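Local coordinates for designed helical repeat protein (Synthetic construct, PDB 5CWF) that has no known natural function, being a computationally designed scaffold of repeated helices built to explore the structural range of repeat proteins, at residues A[24-29]-A[72-77]; A[31-36]-A[80-85]. One frame throughout, in Å; residues are numbered along the deposited sequence.

Contact 1: residues A[24-29]-A[72-77]. With CA (calcium ion), chain H; CA (calcium ion), chain E.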
loop_
_atom_site.group_PDB
_atom_site.type_symbol
_atom_site.label_atom_id
_atom_site.label_comp_id
_atom_site.label_asym_id
_atom_site.label_seq_id
_atom_site.Cartn_x
_atom_site.Cartn_y
_atom_site.Cartn_z
ATOM N N ASP A 24 7.003 16.859 11.866
ATOM C CA ASP A 24 6.381 15.546 11.747
ATOM C C ASP A 24 7.465 14.556 11.311
ATOM O O ASP A 24 7.394 13.973 10.236
ATOM C CB ASP A 24 5.222 15.578 10.747
ATOM C CG ASP A 24 4.012 16.408 11.255
ATOM O OD1 ASP A 24 3.775 16.455 12.478
ATOM O OD2 ASP A 24 3.285 17.002 10.434
ATOM N N ASP A 25 8.458 14.360 12.171
ATOM C CA ASP A 25 9.649 13.604 11.786
ATOM C C ASP A 25 9.355 12.126 11.528
ATOM O O ASP A 25 9.967 11.497 10.625
ATOM C CB ASP A 25 10.714 13.773 12.860
ATOM C CG ASP A 25 11.331 15.161 12.842
ATOM O OD1 ASP A 25 12.141 15.457 11.920
ATOM O OD2 ASP A 25 10.957 15.983 13.718
ATOM N N GLU A 26 8.466 11.535 12.318
ATOM C CA GLU A 26 8.142 10.108 12.101
ATOM C C GLU A 26 7.336 9.865 10.813
ATOM O O GLU A 26 7.457 8.806 10.142
ATOM C CB GLU A 26 7.406 9.581 13.342
ATOM C CG GLU A 26 8.335 9.500 14.581
ATOM C CD GLU A 26 7.667 8.940 15.836
ATOM O OE1 GLU A 26 6.447 9.105 15.993
ATOM O OE2 GLU A 26 8.368 8.318 16.668
ATOM N N VAL A 27 6.508 10.827 10.444
ATOM C CA VAL A 27 5.783 10.749 9.178
ATOM C C VAL A 27 6.781 10.817 8.033
ATOM O O VAL A 27 6.691 10.066 7.062
ATOM C CB VAL A 27 4.750 11.901 9.014
ATOM C CG1 VAL A 27 4.088 11.812 7.646
ATOM C CG2 VAL A 27 3.699 11.824 10.075
ATOM N N ALA A 28 7.721 11.757 8.143
ATOM C CA ALA A 28 8.712 11.968 7.119
ATOM C C ALA A 28 9.560 10.711 6.919
ATOM O O ALA A 28 9.880 10.321 5.782
ATOM C CB ALA A 28 9.589 13.154 7.505
ATOM N N ARG A 29 9.892 10.055 8.027
ATOM C CA ARG A 29 10.688 8.836 7.960
ATOM C C ARG A 29 9.966 7.752 7.183
ATOM O O ARG A 29 10.548 7.082 6.327
ATOM C CB ARG A 29 10.994 8.320 9.368
ATOM C CG ARG A 29 11.704 6.963 9.423
ATOM C CD ARG A 29 11.915 6.526 10.874
ATOM N NE ARG A 29 10.666 6.101 11.511
ATOM C CZ ARG A 29 10.360 6.295 12.793
ATOM N NH1 ARG A 29 11.199 6.917 13.609
ATOM N NH2 ARG A 29 9.202 5.857 13.263
ATOM N N VAL A 72 -2.649 8.675 10.364
ATOM C CA VAL A 72 -3.203 7.871 9.266
ATOM C C VAL A 72 -2.231 7.842 8.081
ATOM O O VAL A 72 -2.086 6.817 7.389
ATOM C CB VAL A 72 -4.564 8.406 8.830
ATOM C CG1 VAL A 72 -5.107 7.617 7.634
ATOM C CG2 VAL A 72 -5.537 8.310 9.996
ATOM N N ALA A 73 -1.585 8.975 7.836
ATOM C CA ALA A 73 -0.594 9.099 6.785
ATOM C C ALA A 73 0.530 8.095 7.028
ATOM O O ALA A 73 1.035 7.498 6.094
ATOM C CB ALA A 73 -0.043 10.515 6.720
ATOM N N ARG A 74 0.922 7.933 8.284
ATOM C CA ARG A 74 1.958 6.961 8.626
ATOM C C ARG A 74 1.537 5.543 8.275
ATOM O O ARG A 74 2.350 4.749 7.811
ATOM C CB ARG A 74 2.296 7.008 10.115
ATOM C CG ARG A 74 3.260 8.038 10.509
ATOM C CD ARG A 74 3.363 8.083 12.037
ATOM N NE ARG A 74 4.341 7.146 12.574
ATOM C CZ ARG A 74 4.670 7.104 13.860
ATOM N NH1 ARG A 74 4.065 7.922 14.692
ATOM N NH2 ARG A 74 5.607 6.268 14.298
ATOM N N GLU A 75 0.274 5.213 8.512
ATOM C CA GLU A 75 -0.211 3.859 8.228
ATOM C C GLU A 75 -0.259 3.557 6.746
ATOM O O GLU A 75 0.049 2.446 6.344
ATOM C CB GLU A 75 -1.573 3.616 8.868
ATOM C CG GLU A 75 -1.526 3.832 10.384
ATOM C CD GLU A 75 -2.438 2.914 11.156
ATOM O OE1 GLU A 75 -2.423 1.694 10.898
ATOM O OE2 GLU A 75 -3.175 3.420 12.024
ATOM N N ILE A 76 -0.659 4.530 5.932
ATOM C CA ILE A 76 -0.670 4.334 4.493
ATOM C C ILE A 76 0.767 4.188 3.996
ATOM O O ILE A 76 1.052 3.310 3.181
ATOM C CB ILE A 76 -1.414 5.477 3.766
ATOM C CG1 ILE A 76 -2.917 5.322 3.996
ATOM C CG2 ILE A 76 -1.162 5.436 2.269
ATOM C CD1 ILE A 76 -3.737 6.572 3.654
ATOM N N ALA A 77 1.677 5.032 4.483
ATOM C CA ALA A 77 3.075 4.925 4.074
ATOM C C ALA A 77 3.645 3.560 4.485
ATOM O O ALA A 77 4.361 2.896 3.710
ATOM C CB ALA A 77 3.900 6.055 4.681
HETATM CA CA CA H . 1.503 17.423 12.144
HETATM CA CA CA E . 14.523 15.222 12.231
HETATM O O HOH W 1 2.494 19.636 12.558
HETATM O O HOH W 2 1.593 17.292 14.438
#
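Val27 and Arg74 bring their CA atoms nearest each other, 5.4 Å apart, where helices 25-29 and 72-77 run nearly parallel, their axes 9.2 Å apart and inclined at 18°. Arg74 carries most of the contact. Its first torsion sets CG beside the backbone N (chi1 -84°), and a bend at chi3 then carries the guanidinium over to the first turn of the other helix. The stronger polar partner of its NH1 is Glu71, one turn back on Arg74's own helix; from across the interface Glu26 OE1 adds a salt bridge to the same nitrogen at 3.0 Å, the carboxylate plane turned 50° from that of the guanidinium. Glu26 also supplies an apolar cover: its CB lies 3.7 Å above the guanidinium plane, over its centre. OE1 stands above the plane on that same side, so the pair is held as ions and not by an in-plane hydrogen bond.

Besides the ion pair, Val27 uses its two methyls separately. CG2 touches Arg74 CG at 3.8 Å, on the aliphatic part of the arginine, whereas CG1 looks to Ala73 CB at 4.4 Å.

At the N-cap position of helix 25-44, Asp24 binds a calcium ion through both carboxylate oxygens, alongside two waters, and Asp70 also binds this ion, tying together the starts of both helices. Asp25 OD1 binds a second calcium ion at 2.4 Å. Helix 3-21 packs against the first helix through Ala28, and helix 115-134 against the second through Val72 and Ile76, so each partner in this surface contact has a further helix beside it.

Contact 2: residues A[31-36]-A[80-85]; sequences IERAAK and AAEIVE
Arg33 reaches across from helix 31-36 to two acidic residues of helix 80-85, and these charged groups form a salt-bridge network. Its NH2 donates to Glu82 OE2 at 2.9 Å with an N-H...O angle of 155°, meeting the anti lone pair of that oxygen close to the guanidinium plane. NH1 makes a weak second bond to the same oxygen and a salt bridge of 2.9 Å to Glu85 OE2. Both carboxylates thus come to the guanidinium at its edge, though neither is coplanar with it, Glu85 being turned the further, by 64°. The glutamates arrive by different routes, Glu82 through a chain bent at chi2, Glu85 through one extended beyond CG.

The apolar part of the contact is three alanines. Small residues let the axes approach to 8.5 Å at an angle of 25°, and the CA atoms of Ala34 and Ala81 are 4.2 Å apart. Ala34 CB meets Ala81 CB at 4.0 Å and lies somewhat farther from Ala80 CB. Ala81 CB also sits over one face of the Arg33 guanidinium, 3.6 Å above its plane and displaced toward the rim, so this methyl touches both Ala34 and the arginine.

Neither side of the network ends at this interface. Glu30 pairs with Arg33 NH2. Glu82 OE1 and Glu85 OE1 lie 3.2 Å apart, two acceptors whose repulsion Arg133, paired with both, probably relieves; the two glutamates also belong to a calcium site in the crystal. The chemistry therefore implies a division of labour: alanines set a close helix spacing, and alternating charges, probably stabilising one another, span the more open side and continue to helix 115-134.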
loop_
_atom_site.group_PDB
_atom_site.type_symbol
_atom_site.label_atom_id
_atom_site.label_comp_id
_atom_site.label_asym_id
_atom_site.label_seq_id
_atom_site.Cartn_x
_atom_site.Cartn_y
_atom_site.Cartn_z
ATOM N N ILE A 31 7.424 8.065 5.000
ATOM C CA ILE A 31 7.292 8.395 3.582
ATOM C C ILE A 31 8.612 8.098 2.873
ATOM O O ILE A 31 8.645 7.479 1.801
ATOM C CB ILE A 31 6.908 9.875 3.378
ATOM C CG1 ILE A 31 5.536 10.142 3.973
ATOM C CG2 ILE A 31 6.999 10.253 1.893
ATOM C CD1 ILE A 31 5.136 11.614 3.945
ATOM N N GLU A 32 9.720 8.498 3.494
ATOM C CA GLU A 32 11.014 8.248 2.902
ATOM C C GLU A 32 11.299 6.749 2.774
ATOM O O GLU A 32 11.799 6.313 1.738
ATOM C CB GLU A 32 12.123 8.958 3.707
ATOM C CG GLU A 32 13.413 9.036 2.939
ATOM C CD GLU A 32 14.485 9.893 3.614
ATOM O OE1 GLU A 32 14.133 10.841 4.359
ATOM O OE2 GLU A 32 15.682 9.613 3.388
ATOM N N ARG A 33 10.951 5.956 3.790
ATOM C CA ARG A 33 11.126 4.503 3.699
ATOM C C ARG A 33 10.346 3.902 2.531
ATOM O O ARG A 33 10.862 3.042 1.831
ATOM C CB ARG A 33 10.709 3.804 4.995
ATOM C CG ARG A 33 11.094 2.324 5.006
ATOM C CD ARG A 33 10.965 1.723 6.404
ATOM N NE ARG A 33 9.597 1.343 6.742
ATOM C CZ ARG A 33 9.046 0.170 6.428
ATOM N NH1 ARG A 33 9.740 -0.734 5.742
ATOM N NH2 ARG A 33 7.800 -0.097 6.797
ATOM N N ALA A 34 9.093 4.306 2.352
ATOM C CA ALA A 34 8.289 3.799 1.259
ATOM C C ALA A 34 8.872 4.203 -0.092
ATOM O O ALA A 34 8.987 3.380 -0.995
ATOM C CB ALA A 34 6.826 4.295 1.395
ATOM N N ALA A 35 9.221 5.475 -0.231
ATOM C CA ALA A 35 9.834 5.972 -1.457
ATOM C C ALA A 35 11.114 5.195 -1.772
ATOM O O ALA A 35 11.346 4.820 -2.913
ATOM C CB ALA A 35 10.142 7.453 -1.336
ATOM N N LYS A 36 11.934 4.929 -0.756
ATOM C CA LYS A 36 13.204 4.247 -0.995
ATOM C C LYS A 36 12.981 2.799 -1.440
ATOM O O LYS A 36 13.688 2.290 -2.326
ATOM C CB LYS A 36 14.088 4.270 0.259
ATOM C CG LYS A 36 15.378 3.448 0.113
ATOM C CD LYS A 36 16.363 3.682 1.258
ATOM C CE LYS A 36 17.094 5.012 1.097
ATOM N NZ LYS A 36 18.256 4.930 0.159
ATOM N N ALA A 80 2.252 0.879 2.199
ATOM C CA ALA A 80 2.911 0.946 0.904
ATOM C C ALA A 80 4.285 0.281 0.946
ATOM O O ALA A 80 4.605 -0.544 0.090
ATOM C CB ALA A 80 3.041 2.386 0.444
ATOM N N ALA A 81 5.094 0.631 1.941
ATOM C CA ALA A 81 6.437 0.070 2.056
ATOM C C ALA A 81 6.380 -1.453 2.231
ATOM O O ALA A 81 7.199 -2.181 1.652
ATOM C CB ALA A 81 7.200 0.717 3.199
ATOM N N GLU A 82 5.426 -1.950 3.014
ATOM C CA GLU A 82 5.351 -3.395 3.243
ATOM C C GLU A 82 4.853 -4.124 1.982
ATOM O O GLU A 82 5.266 -5.260 1.722
ATOM C CB GLU A 82 4.455 -3.688 4.440
ATOM C CG GLU A 82 5.037 -3.177 5.779
ATOM C CD GLU A 82 6.406 -3.759 6.143
ATOM O OE1 GLU A 82 6.560 -5.001 6.153
ATOM O OE2 GLU A 82 7.351 -2.965 6.389
ATOM N N ILE A 83 3.972 -3.483 1.212
ATOM C CA ILE A 83 3.528 -4.032 -0.073
ATOM C C ILE A 83 4.723 -4.191 -1.005
ATOM O O ILE A 83 4.880 -5.223 -1.677
ATOM C CB ILE A 83 2.458 -3.122 -0.728
ATOM C CG1 ILE A 83 1.123 -3.251 -0.011
ATOM C CG2 ILE A 83 2.250 -3.466 -2.184
ATOM C CD1 ILE A 83 0.101 -2.179 -0.402
ATOM N N VAL A 84 5.576 -3.169 -1.053
ATOM C CA VAL A 84 6.754 -3.244 -1.914
ATOM C C VAL A 84 7.700 -4.325 -1.414
ATOM O O VAL A 84 8.240 -5.073 -2.228
ATOM C CB VAL A 84 7.500 -1.892 -2.029
ATOM C CG1 VAL A 84 8.673 -2.016 -3.022
ATOM C CG2 VAL A 84 6.560 -0.816 -2.536
ATOM N N GLU A 85 7.922 -4.411 -0.097
ATOM C CA GLU A 85 8.784 -5.470 0.447
ATOM C C GLU A 85 8.293 -6.873 0.048
ATOM O O GLU A 85 9.097 -7.755 -0.289
ATOM C CB GLU A 85 8.877 -5.358 1.971
ATOM C CG GLU A 85 9.781 -4.221 2.440
ATOM C CD GLU A 85 9.923 -4.147 3.957
ATOM O OE1 GLU A 85 9.395 -5.030 4.671
ATOM O OE2 GLU A 85 10.612 -3.217 4.438
#

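How the contacts relate
From the N terminus, the chain leaves helix 3-21 and enters helix 25-44, which supplies first 24-29 for contact 1 and then 31-36 for contact 2. It next passes through helix 48-67 before helix 70-89 returns the partners in the same order, 72-77 and then 80-85. Each contact closes a loop of a little over forty residues, mostly helical, and the two loops cross rather than nest, as two parallel helices require. The contact centres lie 11 Å apart along one interface, where Ala77 O packs 3.7 Å from Ala34 CB. Together they join helix 25-44 to helix 70-89 from its surface-exposed start into its more buried middle.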